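Side-chain contacts in TonB-dependent siderophore receptor (Pseudomonas aeruginosa 39016, PDB 5NEC), which probably imports iron-loaded siderophores, and drugs conjugated to siderophores, across the outer membrane with energy supplied through TonB: residues L47-R52 / Q446-I451; R98-Q103 / T559-T564; F164-G167 / T171-Y174; G364-R369 / G452-S457; S686-L689 / V693-Q696. All blocks are in the same frame, centred on the assembly; numbering follows the deposited sequence.

Contacts 1 and 2 join the N-terminal plug to the inside of the barrel that surrounds it, while contacts 3, 4 and 5 lie within the barrel wall. Contacts 1 and 4 use consecutive pieces of strand 447-464, their centres about 23 Å apart, so one strand meets the plug and, further on, a non-neighbouring strand of the same wall. The centres of contacts 1 and 2 lie about 24 Å apart. Contacts 3 and 5 are hairpin ends with centres about 15 Å apart, close to where strand 159-167 pairs with the last strand, 724-733. Contact 4 is about 47 Å from contact 5, centre to centre. In contact 4 the side chain of Glu366 is about 9 Å from a bound C8E, a detergent molecule.

Contact 1 (L47-R52 / Q446-I451); sequences LLDTPR and QWQVNI
Pro51 and Asp49, on the plug of this TonB-dependent receptor, meet Asn450 and Gln448 on the barrel's inner wall. Strand alternation sends these two amides inward together, while Val449 between them points the other way. In the more enclosed half both residues are buried, and carbon lies against an amide. Pro51 lays its CG and CD carbons across the Asn450 amide, with Pro51 CG 3.8 Å from Asn450 CG and Pro51 CD 3.7 Å from Asn450 OD1. No hydrogen bond crosses here. A proline suits the place because its rigid ring offers carbon to an amide whose OD1 already has a weak hydrogen bond from Thr440.

The other half lies towards the partly exposed Asp49. Its carboxylate and the Gln448 amide stand almost perpendicular, 84° apart, with oxygen towards oxygen: Asp49 OD2 and Gln448 OE1 are 3.7 Å apart and do not bond. Asp49 OD1 takes a salt bridge from Lys489 instead. The plug loop contains a type I turn, Leu47 to Thr50, and Lys542 NZ binds the carbonyls of Leu47, Thr50 and Arg52. Gln448 reaches Asp49 with its chain extended beyond CG, which brings Gln448 OE1 to 3.7 Å from Asp49 CB.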
# COMPACT_ATOMS: atom_id res chain seq x y z
N LEU A 47 -14.30 1.43 16.36
CA LEU A 47 -14.33 0.49 15.22
C LEU A 47 -15.32 -0.66 15.41
O LEU A 47 -15.97 -1.06 14.44
CB LEU A 47 -12.93 -0.06 14.89
CG LEU A 47 -11.89 0.97 14.39
CD1 LEU A 47 -10.59 0.27 14.00
CD2 LEU A 47 -12.40 1.84 13.24
N LEU A 48 -15.48 -1.16 16.63
CA LEU A 48 -16.57 -2.12 16.95
C LEU A 48 -17.95 -1.62 16.46
O LEU A 48 -18.73 -2.38 15.88
CB LEU A 48 -16.63 -2.43 18.46
CG LEU A 48 -17.56 -3.58 18.91
CD1 LEU A 48 -16.92 -4.95 18.66
CD2 LEU A 48 -17.97 -3.48 20.37
N ASP A 49 -18.22 -0.33 16.67
CA ASP A 49 -19.52 0.28 16.34
C ASP A 49 -19.54 1.06 15.02
O ASP A 49 -20.46 1.83 14.78
CB ASP A 49 -19.96 1.22 17.48
CG ASP A 49 -19.87 0.56 18.88
OD1 ASP A 49 -19.70 -0.69 19.01
OD2 ASP A 49 -20.00 1.33 19.86
N THR A 50 -18.51 0.90 14.19
CA THR A 50 -18.46 1.54 12.87
C THR A 50 -19.01 0.52 11.84
O THR A 50 -18.57 -0.63 11.80
CB THR A 50 -17.03 2.06 12.54
OG1 THR A 50 -16.74 3.18 13.39
CG2 THR A 50 -16.88 2.49 11.09
N PRO A 51 -20.00 0.94 11.03
CA PRO A 51 -20.69 0.02 10.10
C PRO A 51 -19.97 -0.22 8.77
O PRO A 51 -20.57 -0.12 7.71
CB PRO A 51 -22.03 0.73 9.88
CG PRO A 51 -21.67 2.19 9.96
CD PRO A 51 -20.63 2.28 11.02
N ARG A 52 -18.68 -0.57 8.83
CA ARG A 52 -17.83 -0.77 7.66
C ARG A 52 -16.70 -1.74 8.04
O ARG A 52 -16.30 -1.83 9.20
CB ARG A 52 -17.22 0.56 7.19
CG ARG A 52 -18.25 1.58 6.68
CD ARG A 52 -17.66 2.90 6.17
NE ARG A 52 -16.63 3.40 7.07
CZ ARG A 52 -15.32 3.19 6.93
NH1 ARG A 52 -14.80 2.51 5.89
NH2 ARG A 52 -14.50 3.68 7.86
N GLN A 446 -28.71 0.80 22.12
CA GLN A 446 -28.75 -0.30 21.12
C GLN A 446 -28.75 0.10 19.64
O GLN A 446 -28.56 -0.76 18.80
CB GLN A 446 -29.95 -1.23 21.35
CG GLN A 446 -29.85 -2.10 22.59
CD GLN A 446 -30.89 -1.72 23.61
OE1 GLN A 446 -30.60 -1.05 24.61
NE2 GLN A 446 -32.12 -2.12 23.34
N TRP A 447 -29.00 1.36 19.29
CA TRP A 447 -29.17 1.75 17.89
C TRP A 447 -28.38 3.00 17.53
O TRP A 447 -28.44 4.00 18.24
CB TRP A 447 -30.66 1.97 17.59
CG TRP A 447 -31.46 0.72 17.60
CD1 TRP A 447 -32.24 0.26 18.62
CD2 TRP A 447 -31.55 -0.26 16.56
NE1 TRP A 447 -32.81 -0.93 18.28
CE2 TRP A 447 -32.41 -1.28 17.01
CE3 TRP A 447 -30.99 -0.37 15.28
CZ2 TRP A 447 -32.73 -2.39 16.24
CZ3 TRP A 447 -31.30 -1.47 14.51
CH2 TRP A 447 -32.17 -2.47 14.99
N GLN A 448 -27.65 2.93 16.42
CA GLN A 448 -26.92 4.07 15.85
C GLN A 448 -27.17 4.16 14.35
O GLN A 448 -27.31 3.13 13.68
CB GLN A 448 -25.42 3.94 16.07
CG GLN A 448 -25.02 3.73 17.51
CD GLN A 448 -23.53 3.53 17.71
OE1 GLN A 448 -23.13 2.70 18.53
NE2 GLN A 448 -22.70 4.28 16.98
N VAL A 449 -27.22 5.38 13.81
CA VAL A 449 -27.35 5.61 12.38
C VAL A 449 -26.19 6.48 11.91
O VAL A 449 -25.92 7.49 12.53
CB VAL A 449 -28.67 6.31 12.03
CG1 VAL A 449 -28.70 6.75 10.57
CG2 VAL A 449 -29.83 5.39 12.34
N ASN A 450 -25.54 6.07 10.82
CA ASN A 450 -24.47 6.83 10.15
C ASN A 450 -24.97 7.30 8.81
O ASN A 450 -25.50 6.52 8.05
CB ASN A 450 -23.22 5.97 9.91
CG ASN A 450 -22.44 5.69 11.18
OD1 ASN A 450 -21.24 5.92 11.27
ND2 ASN A 450 -23.13 5.17 12.19
N ILE A 451 -24.78 8.58 8.51
CA ILE A 451 -25.02 9.13 7.19
C ILE A 451 -23.78 9.94 6.80
O ILE A 451 -23.13 10.54 7.65
CB ILE A 451 -26.29 9.99 7.12
CG1 ILE A 451 -26.27 11.12 8.16
CG2 ILE A 451 -27.51 9.10 7.33
CD1 ILE A 451 -27.45 12.06 8.07

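Contact 2 (R98-Q103 / T559-T564); sequences RGFDAQ and TDKDNT
Phe100 projects from the plug towards the barrel wall, where Lys561 and Thr559 of strand 550-561 receive its ring; this is a plug-to-barrel contact of a TonB-dependent receptor. Lys561 lies over one face. Its NZ sits 3.9 Å from the centroid of the Phe100 ring, 20° off the normal, which makes a cation-pi interaction, and the neighbouring Lys561 CE adds a CH-pi contact, 3.6 Å from Phe100 CE1. Lysine suits the position because its long chain can bend: the turn at chi3 (-58°) carries CE and NZ across the ring. Thr559 offers its methyl instead, with Thr559 CG2 3.4 Å from Phe100 CE2, approaching obliquely. The threonine thus divides its two branches, giving carbon to the ring while OG1 is hydrogen-bonded to Asn536.

The next shell packs against the ring: Ser579 and Val581 of the adjoining strand 579-589 touch Phe100, as does Met633 from a loop. Behind it, Arg98 and Gly99 adopt positive phi values, a conformation glycine accepts easily, and so turn the chain from strand 94-97 into strand 100-101. Arg98 joins this same turn of the plug to the barrel wall, with salt bridges to Glu538 and Glu585 and a cation-pi contact with Phe557. Beyond the ring, Asp101 divides its carboxylate: OD2 forms a salt bridge with Arg94, while Asp101 OD1 closes an Asx turn by accepting from Gln103 N at 3.1 Å, met nearly along the C-O axis.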
# COMPACT_ATOMS: atom_id res chain seq x y z
N ARG A 98 -10.68 -5.55 -2.63
CA ARG A 98 -11.93 -6.17 -3.10
C ARG A 98 -12.05 -6.12 -4.62
O ARG A 98 -13.11 -5.80 -5.18
CB ARG A 98 -13.14 -5.51 -2.46
CG ARG A 98 -13.26 -5.77 -0.97
CD ARG A 98 -14.51 -5.09 -0.45
NE ARG A 98 -14.79 -5.41 0.95
CZ ARG A 98 -15.77 -4.86 1.66
NH1 ARG A 98 -16.58 -3.95 1.12
NH2 ARG A 98 -15.94 -5.22 2.93
N GLY A 99 -10.91 -6.43 -5.26
CA GLY A 99 -10.79 -6.48 -6.70
C GLY A 99 -10.92 -5.19 -7.45
O GLY A 99 -11.25 -5.21 -8.64
N PHE A 100 -10.64 -4.08 -6.78
CA PHE A 100 -10.73 -2.76 -7.40
C PHE A 100 -9.48 -1.92 -7.12
O PHE A 100 -8.92 -1.94 -6.03
CB PHE A 100 -11.99 -2.03 -6.95
CG PHE A 100 -13.28 -2.66 -7.45
CD1 PHE A 100 -13.57 -2.69 -8.82
CD2 PHE A 100 -14.23 -3.19 -6.56
CE1 PHE A 100 -14.76 -3.25 -9.29
CE2 PHE A 100 -15.42 -3.75 -7.02
CZ PHE A 100 -15.68 -3.79 -8.39
N ASP A 101 -9.06 -1.19 -8.15
CA ASP A 101 -7.84 -0.41 -8.17
C ASP A 101 -7.92 0.75 -7.17
O ASP A 101 -8.88 1.51 -7.20
CB ASP A 101 -7.65 0.14 -9.59
CG ASP A 101 -6.32 0.81 -9.80
OD1 ASP A 101 -5.66 1.29 -8.83
OD2 ASP A 101 -5.91 0.87 -10.99
N ALA A 102 -6.90 0.89 -6.31
CA ALA A 102 -6.88 1.90 -5.25
C ALA A 102 -5.60 2.73 -5.19
O ALA A 102 -5.23 3.20 -4.09
CB ALA A 102 -7.13 1.23 -3.91
N GLN A 103 -4.94 2.95 -6.34
CA GLN A 103 -3.69 3.74 -6.39
C GLN A 103 -3.87 5.15 -5.85
O GLN A 103 -3.06 5.65 -5.08
CB GLN A 103 -3.10 3.83 -7.81
CG GLN A 103 -3.95 4.56 -8.86
CD GLN A 103 -3.32 4.52 -10.25
OE1 GLN A 103 -2.23 3.97 -10.45
NE2 GLN A 103 -4.03 5.09 -11.23
N THR A 559 -20.52 -5.45 -4.35
CA THR A 559 -20.22 -4.23 -5.09
C THR A 559 -20.66 -4.39 -6.55
O THR A 559 -20.33 -5.39 -7.18
CB THR A 559 -18.71 -3.92 -5.03
OG1 THR A 559 -18.31 -3.82 -3.66
CG2 THR A 559 -18.39 -2.62 -5.75
N ASP A 560 -21.42 -3.42 -7.06
CA ASP A 560 -21.86 -3.39 -8.46
C ASP A 560 -21.31 -2.13 -9.08
O ASP A 560 -21.44 -1.06 -8.49
CB ASP A 560 -23.40 -3.36 -8.57
CG ASP A 560 -24.05 -4.72 -8.37
OD1 ASP A 560 -23.37 -5.77 -8.46
OD2 ASP A 560 -25.27 -4.73 -8.12
N LYS A 561 -20.73 -2.26 -10.27
CA LYS A 561 -20.15 -1.12 -10.96
C LYS A 561 -20.58 -1.09 -12.42
O LYS A 561 -20.46 -2.10 -13.11
CB LYS A 561 -18.64 -1.19 -10.85
CG LYS A 561 -17.91 0.07 -11.27
CD LYS A 561 -16.48 0.07 -10.74
CE LYS A 561 -16.46 -0.03 -9.22
NZ LYS A 561 -15.25 0.56 -8.59
N ASP A 562 -21.09 0.06 -12.87
CA ASP A 562 -21.45 0.31 -14.27
C ASP A 562 -20.39 1.18 -14.94
O ASP A 562 -19.83 2.07 -14.30
CB ASP A 562 -22.83 0.96 -14.36
CG ASP A 562 -23.97 -0.06 -14.32
OD1 ASP A 562 -23.71 -1.27 -14.47
OD2 ASP A 562 -25.14 0.33 -14.16
N ASN A 563 -20.11 0.90 -16.22
CA ASN A 563 -19.03 1.54 -16.99
C ASN A 563 -17.66 1.33 -16.32
O ASN A 563 -16.92 2.27 -16.06
CB ASN A 563 -19.34 3.02 -17.28
CG ASN A 563 -20.57 3.19 -18.16
OD1 ASN A 563 -21.00 2.27 -18.86
ND2 ASN A 563 -21.15 4.39 -18.14
N THR A 564 -17.37 0.05 -16.08
CA THR A 564 -16.25 -0.38 -15.24
C THR A 564 -14.93 -0.14 -15.97
O THR A 564 -13.92 0.07 -15.34
CB THR A 564 -16.47 -1.87 -14.82
OG1 THR A 564 -15.78 -2.19 -13.60
CG2 THR A 564 -16.11 -2.88 -15.94

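Contact 3 (F164-G167 / T171-Y174); sequences FTYG and TRRY
Tyr166 and Tyr174 both set CG beside the backbone N and anti to the carbonyl carbon (chi1 -74° and -52°), and these torsions swing their rings together across the hairpin 159-167/172-182. They sit on diagonal positions, yet the phenols meet: Tyr174 OH donates to Tyr166 OH at 3.1 Å. Phe164 does the reverse. With chi1 at 63° its ring leads away from the partner strand, and it touches Tyr174 through CB, Phe164 CB lying 3.7 Å from Tyr174 CD1. Arg172, extended from CG to NE, lays its aliphatic part along the edge of the Tyr166 ring, Arg172 CG lying 3.8 Å from Tyr166 CE1.

Beneath this outer face the strands run antiparallel. Thr165 and Arg173 form the hydrogen-bonded pair, Thr165 N to Arg173 O at 2.9 Å and Arg173 N to Thr165 O at 3.1 Å. Near the turn, Gly167 N donates to Thr171 O at 3.1 Å; a beta carbon on Gly167 would collide with Thr171 CB, so glycine suits the place. The side chains of Thr165 and Arg173 occupy the inner face, where Thr165 OG1 bonds Ser728 and Arg173 makes a salt bridge to Glu120 of the plug.

The chemistry therefore divides by face. Inside, a charge ties barrel to plug; outside, one phenol donates to the other, and since Tyr166 OH accepts here, its own proton may be directed elsewhere.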
# COMPACT_ATOMS: atom_id res chain seq x y z
N PHE A 164 19.21 -1.72 14.52
CA PHE A 164 19.87 -2.15 13.33
C PHE A 164 19.54 -3.62 13.04
O PHE A 164 19.47 -4.42 13.95
CB PHE A 164 21.37 -1.84 13.35
CG PHE A 164 22.15 -2.52 14.43
CD1 PHE A 164 22.58 -3.85 14.26
CD2 PHE A 164 22.50 -1.84 15.60
CE1 PHE A 164 23.32 -4.50 15.25
CE2 PHE A 164 23.24 -2.49 16.59
CZ PHE A 164 23.65 -3.82 16.42
N THR A 165 19.29 -3.91 11.77
CA THR A 165 18.91 -5.23 11.30
C THR A 165 19.91 -5.68 10.22
O THR A 165 20.17 -4.93 9.25
CB THR A 165 17.49 -5.23 10.69
OG1 THR A 165 16.56 -4.70 11.64
CG2 THR A 165 17.05 -6.65 10.28
N TYR A 166 20.48 -6.86 10.43
CA TYR A 166 21.35 -7.50 9.45
C TYR A 166 20.67 -8.76 8.91
O TYR A 166 20.03 -9.50 9.67
CB TYR A 166 22.68 -7.86 10.09
CG TYR A 166 23.60 -6.67 10.33
CD1 TYR A 166 23.99 -5.85 9.28
CD2 TYR A 166 24.11 -6.40 11.60
CE1 TYR A 166 24.83 -4.78 9.49
CE2 TYR A 166 24.97 -5.33 11.81
CZ TYR A 166 25.33 -4.52 10.74
OH TYR A 166 26.17 -3.45 10.90
N GLY A 167 20.80 -8.99 7.60
CA GLY A 167 20.11 -10.10 6.92
C GLY A 167 20.98 -11.01 6.07
O GLY A 167 22.06 -10.65 5.63
N THR A 171 20.79 -7.40 3.96
CA THR A 171 20.08 -6.26 4.56
C THR A 171 20.98 -5.57 5.60
O THR A 171 21.55 -6.24 6.46
CB THR A 171 18.75 -6.68 5.25
OG1 THR A 171 17.83 -7.16 4.27
CG2 THR A 171 18.09 -5.51 6.01
N ARG A 172 21.13 -4.26 5.48
CA ARG A 172 21.75 -3.44 6.49
C ARG A 172 20.83 -2.24 6.66
O ARG A 172 20.82 -1.33 5.84
CB ARG A 172 23.14 -2.99 6.03
CG ARG A 172 24.14 -4.12 5.81
CD ARG A 172 25.56 -3.53 5.64
NE ARG A 172 26.59 -4.55 5.33
CZ ARG A 172 27.28 -4.68 4.19
NH1 ARG A 172 27.13 -3.84 3.16
NH2 ARG A 172 28.16 -5.67 4.05
N ARG A 173 20.04 -2.28 7.73
CA ARG A 173 19.00 -1.29 8.01
C ARG A 173 19.25 -0.63 9.37
O ARG A 173 19.43 -1.32 10.38
CB ARG A 173 17.64 -1.98 8.03
CG ARG A 173 16.45 -1.05 8.23
CD ARG A 173 15.13 -1.79 8.15
NE ARG A 173 13.99 -0.90 8.39
CZ ARG A 173 13.27 -0.25 7.47
NH1 ARG A 173 13.53 -0.34 6.17
NH2 ARG A 173 12.25 0.49 7.85
N TYR A 174 19.26 0.70 9.38
CA TYR A 174 19.53 1.49 10.59
C TYR A 174 18.39 2.47 10.77
O TYR A 174 18.04 3.19 9.83
CB TYR A 174 20.87 2.24 10.44
CG TYR A 174 22.02 1.33 10.05
CD1 TYR A 174 22.77 0.68 11.01
CD2 TYR A 174 22.34 1.11 8.71
CE1 TYR A 174 23.81 -0.16 10.67
CE2 TYR A 174 23.39 0.28 8.35
CZ TYR A 174 24.13 -0.35 9.34
OH TYR A 174 25.16 -1.20 9.02

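Contact 4 (G364-R369 / G452-S457); sequences GLEFSR and GARFDS
Glu366 and Arg454 form a salt bridge on the inside of the beta-barrel, between two strands that are not neighbours. Strand 426-444 runs between them, and Arg454 reaches across it. Arg454 and Asp456 both touch Ala434 of that strand, whose small methyl suits a place under the arginine.

The ionic interactions form a network of three groups. Arg454 NH2 donates to Glu366 OE1 at 2.7 Å, and Arg454 NE donates to Asp456 OD2 at 2.9 Å. The guanidinium thus spends two different N-H groups on two acids, both partners lying in its plane. Arginine suits this task because its planar head presents several donors along its edge, and its chain, extended from CG to NE, spans the gap. Glu366, with CG anti to the backbone N (chi1 179°), stretches out to carry OE1 to the arginine. The like charges keep apart, with Glu366 OE2 5.4 Å from Asp456 OD1, and the arginine between them probably offsets their repulsion.

A single weak hydrogen bond runs from Arg454 NH1 to Ser135 O of the plug.

Leu365 and Phe367 belong to the apolar outer face, on the surface.

Carboxylate and guanidinium planes lie 59° apart; separately, Arg454 NH2 stands 48° out of the carboxylate plane at Glu366 OE1.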
# COMPACT_ATOMS: atom_id res chain seq x y z
N GLY A 364 -16.20 19.30 6.28
CA GLY A 364 -15.03 20.03 5.79
C GLY A 364 -14.99 20.44 4.34
O GLY A 364 -15.81 20.01 3.54
N LEU A 365 -14.03 21.32 4.03
CA LEU A 365 -13.74 21.79 2.69
C LEU A 365 -12.32 21.40 2.37
O LEU A 365 -11.45 21.53 3.20
CB LEU A 365 -13.81 23.30 2.59
CG LEU A 365 -15.15 23.98 2.81
CD1 LEU A 365 -15.01 25.46 2.44
CD2 LEU A 365 -16.24 23.33 1.98
N GLU A 366 -12.10 20.98 1.13
CA GLU A 366 -10.78 20.59 0.66
C GLU A 366 -10.51 21.24 -0.70
O GLU A 366 -11.35 21.15 -1.60
CB GLU A 366 -10.75 19.09 0.56
CG GLU A 366 -9.45 18.48 0.06
CD GLU A 366 -9.62 16.99 -0.19
OE1 GLU A 366 -10.40 16.37 0.57
OE2 GLU A 366 -8.99 16.44 -1.13
N PHE A 367 -9.37 21.92 -0.83
CA PHE A 367 -8.91 22.51 -2.09
C PHE A 367 -7.55 21.93 -2.40
O PHE A 367 -6.70 21.87 -1.52
CB PHE A 367 -8.76 24.04 -1.98
CG PHE A 367 -10.01 24.75 -1.52
CD1 PHE A 367 -10.93 25.21 -2.44
CD2 PHE A 367 -10.25 24.96 -0.16
CE1 PHE A 367 -12.09 25.88 -2.03
CE2 PHE A 367 -11.41 25.62 0.26
CZ PHE A 367 -12.32 26.09 -0.68
N SER A 368 -7.31 21.50 -3.64
CA SER A 368 -5.97 21.04 -4.02
C SER A 368 -5.58 21.32 -5.46
O SER A 368 -6.42 21.62 -6.29
CB SER A 368 -5.82 19.55 -3.74
OG SER A 368 -6.63 18.82 -4.62
N ARG A 369 -4.29 21.22 -5.73
CA ARG A 369 -3.72 21.47 -7.04
C ARG A 369 -2.62 20.45 -7.27
O ARG A 369 -1.69 20.40 -6.48
CB ARG A 369 -3.16 22.88 -7.10
CG ARG A 369 -2.64 23.29 -8.46
CD ARG A 369 -2.34 24.78 -8.47
NE ARG A 369 -1.94 25.26 -9.80
CZ ARG A 369 -0.74 25.07 -10.35
NH1 ARG A 369 0.23 24.40 -9.71
NH2 ARG A 369 -0.50 25.55 -11.57
N GLY A 452 -23.44 9.90 5.51
CA GLY A 452 -22.28 10.62 4.98
C GLY A 452 -22.52 11.02 3.54
O GLY A 452 -23.08 10.25 2.76
N ALA A 453 -22.09 12.22 3.18
CA ALA A 453 -22.12 12.67 1.79
C ALA A 453 -20.83 13.40 1.44
O ALA A 453 -20.10 13.88 2.30
CB ALA A 453 -23.34 13.56 1.52
N ARG A 454 -20.54 13.45 0.14
CA ARG A 454 -19.36 14.10 -0.41
C ARG A 454 -19.61 14.53 -1.85
O ARG A 454 -20.15 13.76 -2.64
CB ARG A 454 -18.14 13.17 -0.35
CG ARG A 454 -16.84 13.94 -0.48
CD ARG A 454 -15.66 13.05 -0.83
NE ARG A 454 -14.46 13.87 -1.04
CZ ARG A 454 -13.64 14.31 -0.09
NH1 ARG A 454 -13.83 13.99 1.21
NH2 ARG A 454 -12.59 15.07 -0.44
N PHE A 455 -19.23 15.75 -2.18
CA PHE A 455 -19.25 16.30 -3.53
C PHE A 455 -17.84 16.76 -3.91
O PHE A 455 -17.26 17.57 -3.19
CB PHE A 455 -20.21 17.48 -3.62
CG PHE A 455 -20.21 18.17 -4.95
CD1 PHE A 455 -20.69 17.51 -6.09
CD2 PHE A 455 -19.72 19.47 -5.08
CE1 PHE A 455 -20.69 18.14 -7.32
CE2 PHE A 455 -19.71 20.10 -6.32
CZ PHE A 455 -20.19 19.43 -7.44
N ASP A 456 -17.30 16.24 -5.02
CA ASP A 456 -15.99 16.64 -5.54
C ASP A 456 -16.15 17.28 -6.90
O ASP A 456 -16.90 16.79 -7.73
CB ASP A 456 -15.08 15.43 -5.74
CG ASP A 456 -14.52 14.90 -4.44
OD1 ASP A 456 -13.44 15.39 -4.04
OD2 ASP A 456 -15.16 14.01 -3.83
N SER A 457 -15.40 18.36 -7.13
CA SER A 457 -15.38 19.09 -8.38
C SER A 457 -13.93 19.11 -8.89
O SER A 457 -13.02 19.39 -8.12
CB SER A 457 -15.92 20.49 -8.15
OG SER A 457 -15.84 21.27 -9.30

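Contact 5 (S686-L689 / V693-Q696); sequences SYKL and VDFQ
Leu689 and Phe695 pack side by side near the turn of a beta hairpin, strands 674-688 and 693-700, one of the short turns of the barrel that in this family lie on the periplasmic side. The backbone interactions come first. Tyr687 and Phe695 are the hydrogen-bonded pair: Tyr687 N reaches Phe695 O at 2.9 Å, and Phe695 N returns a bond to Tyr687 O at 3.0 Å. Towards the turn, a weak bond from Leu689 N to Val693 O closes the ladder.

Apolar contact follows on the side of Phe695. Leu689 sets CG anti to its own N (chi1 -175°) and lies at the ring's edge, with Leu689 CD1 3.6 Å from Phe695 CE2. Leu689 CB is also 4.5 Å from Val693 CB. Leucine suits this end of the hairpin because its CB lies against Val693 while its branch carries CD1 to the ring edge.

Polar residues occupy the other face. Lys688 and Asp694 run alongside each other, but their charges do not join: Lys688 NZ stays 5.3 Å from Asp694 OD1, since the lysine chain bends and its end leads away. Farther from the turn Gln696 extends inward, its NE2 bonded to Asn698 OD1 and to Lys63 O of the plug. The closest side-chain touch between Lys688 and Asp694 is between a methylene and a carboxylate oxygen, Lys688 CG to Asp694 OD1 at 3.4 Å.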
# COMPACT_ATOMS: atom_id res chain seq x y z
N SER A 686 11.92 -13.51 19.74
CA SER A 686 12.54 -12.34 20.38
C SER A 686 12.90 -12.59 21.83
O SER A 686 12.25 -13.39 22.52
CB SER A 686 11.62 -11.11 20.31
OG SER A 686 10.35 -11.40 20.83
N TYR A 687 13.94 -11.90 22.28
CA TYR A 687 14.46 -12.01 23.61
C TYR A 687 14.72 -10.60 24.12
O TYR A 687 15.47 -9.84 23.48
CB TYR A 687 15.76 -12.83 23.59
CG TYR A 687 16.33 -13.12 24.96
CD1 TYR A 687 15.81 -14.15 25.74
CD2 TYR A 687 17.39 -12.37 25.48
CE1 TYR A 687 16.32 -14.41 27.01
CE2 TYR A 687 17.89 -12.63 26.75
CZ TYR A 687 17.35 -13.65 27.50
OH TYR A 687 17.86 -13.92 28.75
N LYS A 688 14.09 -10.25 25.24
CA LYS A 688 14.39 -8.98 25.92
C LYS A 688 15.66 -9.15 26.76
O LYS A 688 15.60 -9.75 27.83
CB LYS A 688 13.25 -8.56 26.86
CG LYS A 688 11.88 -8.39 26.21
CD LYS A 688 10.77 -8.53 27.23
CE LYS A 688 9.52 -9.25 26.72
NZ LYS A 688 8.70 -8.41 25.80
N LEU A 689 16.81 -8.66 26.28
CA LEU A 689 18.05 -8.76 27.06
C LEU A 689 17.98 -7.94 28.34
O LEU A 689 18.47 -8.35 29.39
CB LEU A 689 19.31 -8.39 26.26
CG LEU A 689 20.62 -8.63 27.07
CD1 LEU A 689 21.71 -9.41 26.33
CD2 LEU A 689 21.20 -7.33 27.65
N VAL A 693 17.07 -3.15 25.71
CA VAL A 693 17.58 -3.84 24.52
C VAL A 693 16.75 -5.09 24.20
O VAL A 693 16.60 -5.97 25.05
CB VAL A 693 19.08 -4.21 24.67
CG1 VAL A 693 19.64 -4.80 23.37
CG2 VAL A 693 19.89 -2.97 25.05
N ASP A 694 16.21 -5.14 22.98
CA ASP A 694 15.59 -6.36 22.42
C ASP A 694 16.46 -6.92 21.31
O ASP A 694 17.07 -6.17 20.56
CB ASP A 694 14.21 -6.05 21.80
CG ASP A 694 13.16 -5.73 22.82
OD1 ASP A 694 13.21 -6.22 23.96
OD2 ASP A 694 12.24 -4.96 22.48
N PHE A 695 16.46 -8.25 21.20
CA PHE A 695 17.05 -8.98 20.09
C PHE A 695 15.93 -9.73 19.39
O PHE A 695 15.11 -10.35 20.07
CB PHE A 695 18.12 -9.94 20.61
CG PHE A 695 19.33 -9.25 21.14
CD1 PHE A 695 20.19 -8.57 20.28
CD2 PHE A 695 19.63 -9.27 22.51
CE1 PHE A 695 21.31 -7.92 20.76
CE2 PHE A 695 20.75 -8.62 23.00
CZ PHE A 695 21.59 -7.94 22.13
N GLN A 696 15.87 -9.65 18.05
CA GLN A 696 14.80 -10.33 17.29
C GLN A 696 15.33 -11.12 16.09
O GLN A 696 16.26 -10.68 15.42
CB GLN A 696 13.72 -9.33 16.84
CG GLN A 696 12.42 -9.99 16.44
CD GLN A 696 11.33 -8.99 16.14
OE1 GLN A 696 10.87 -8.29 17.04
NE2 GLN A 696 10.87 -8.95 14.89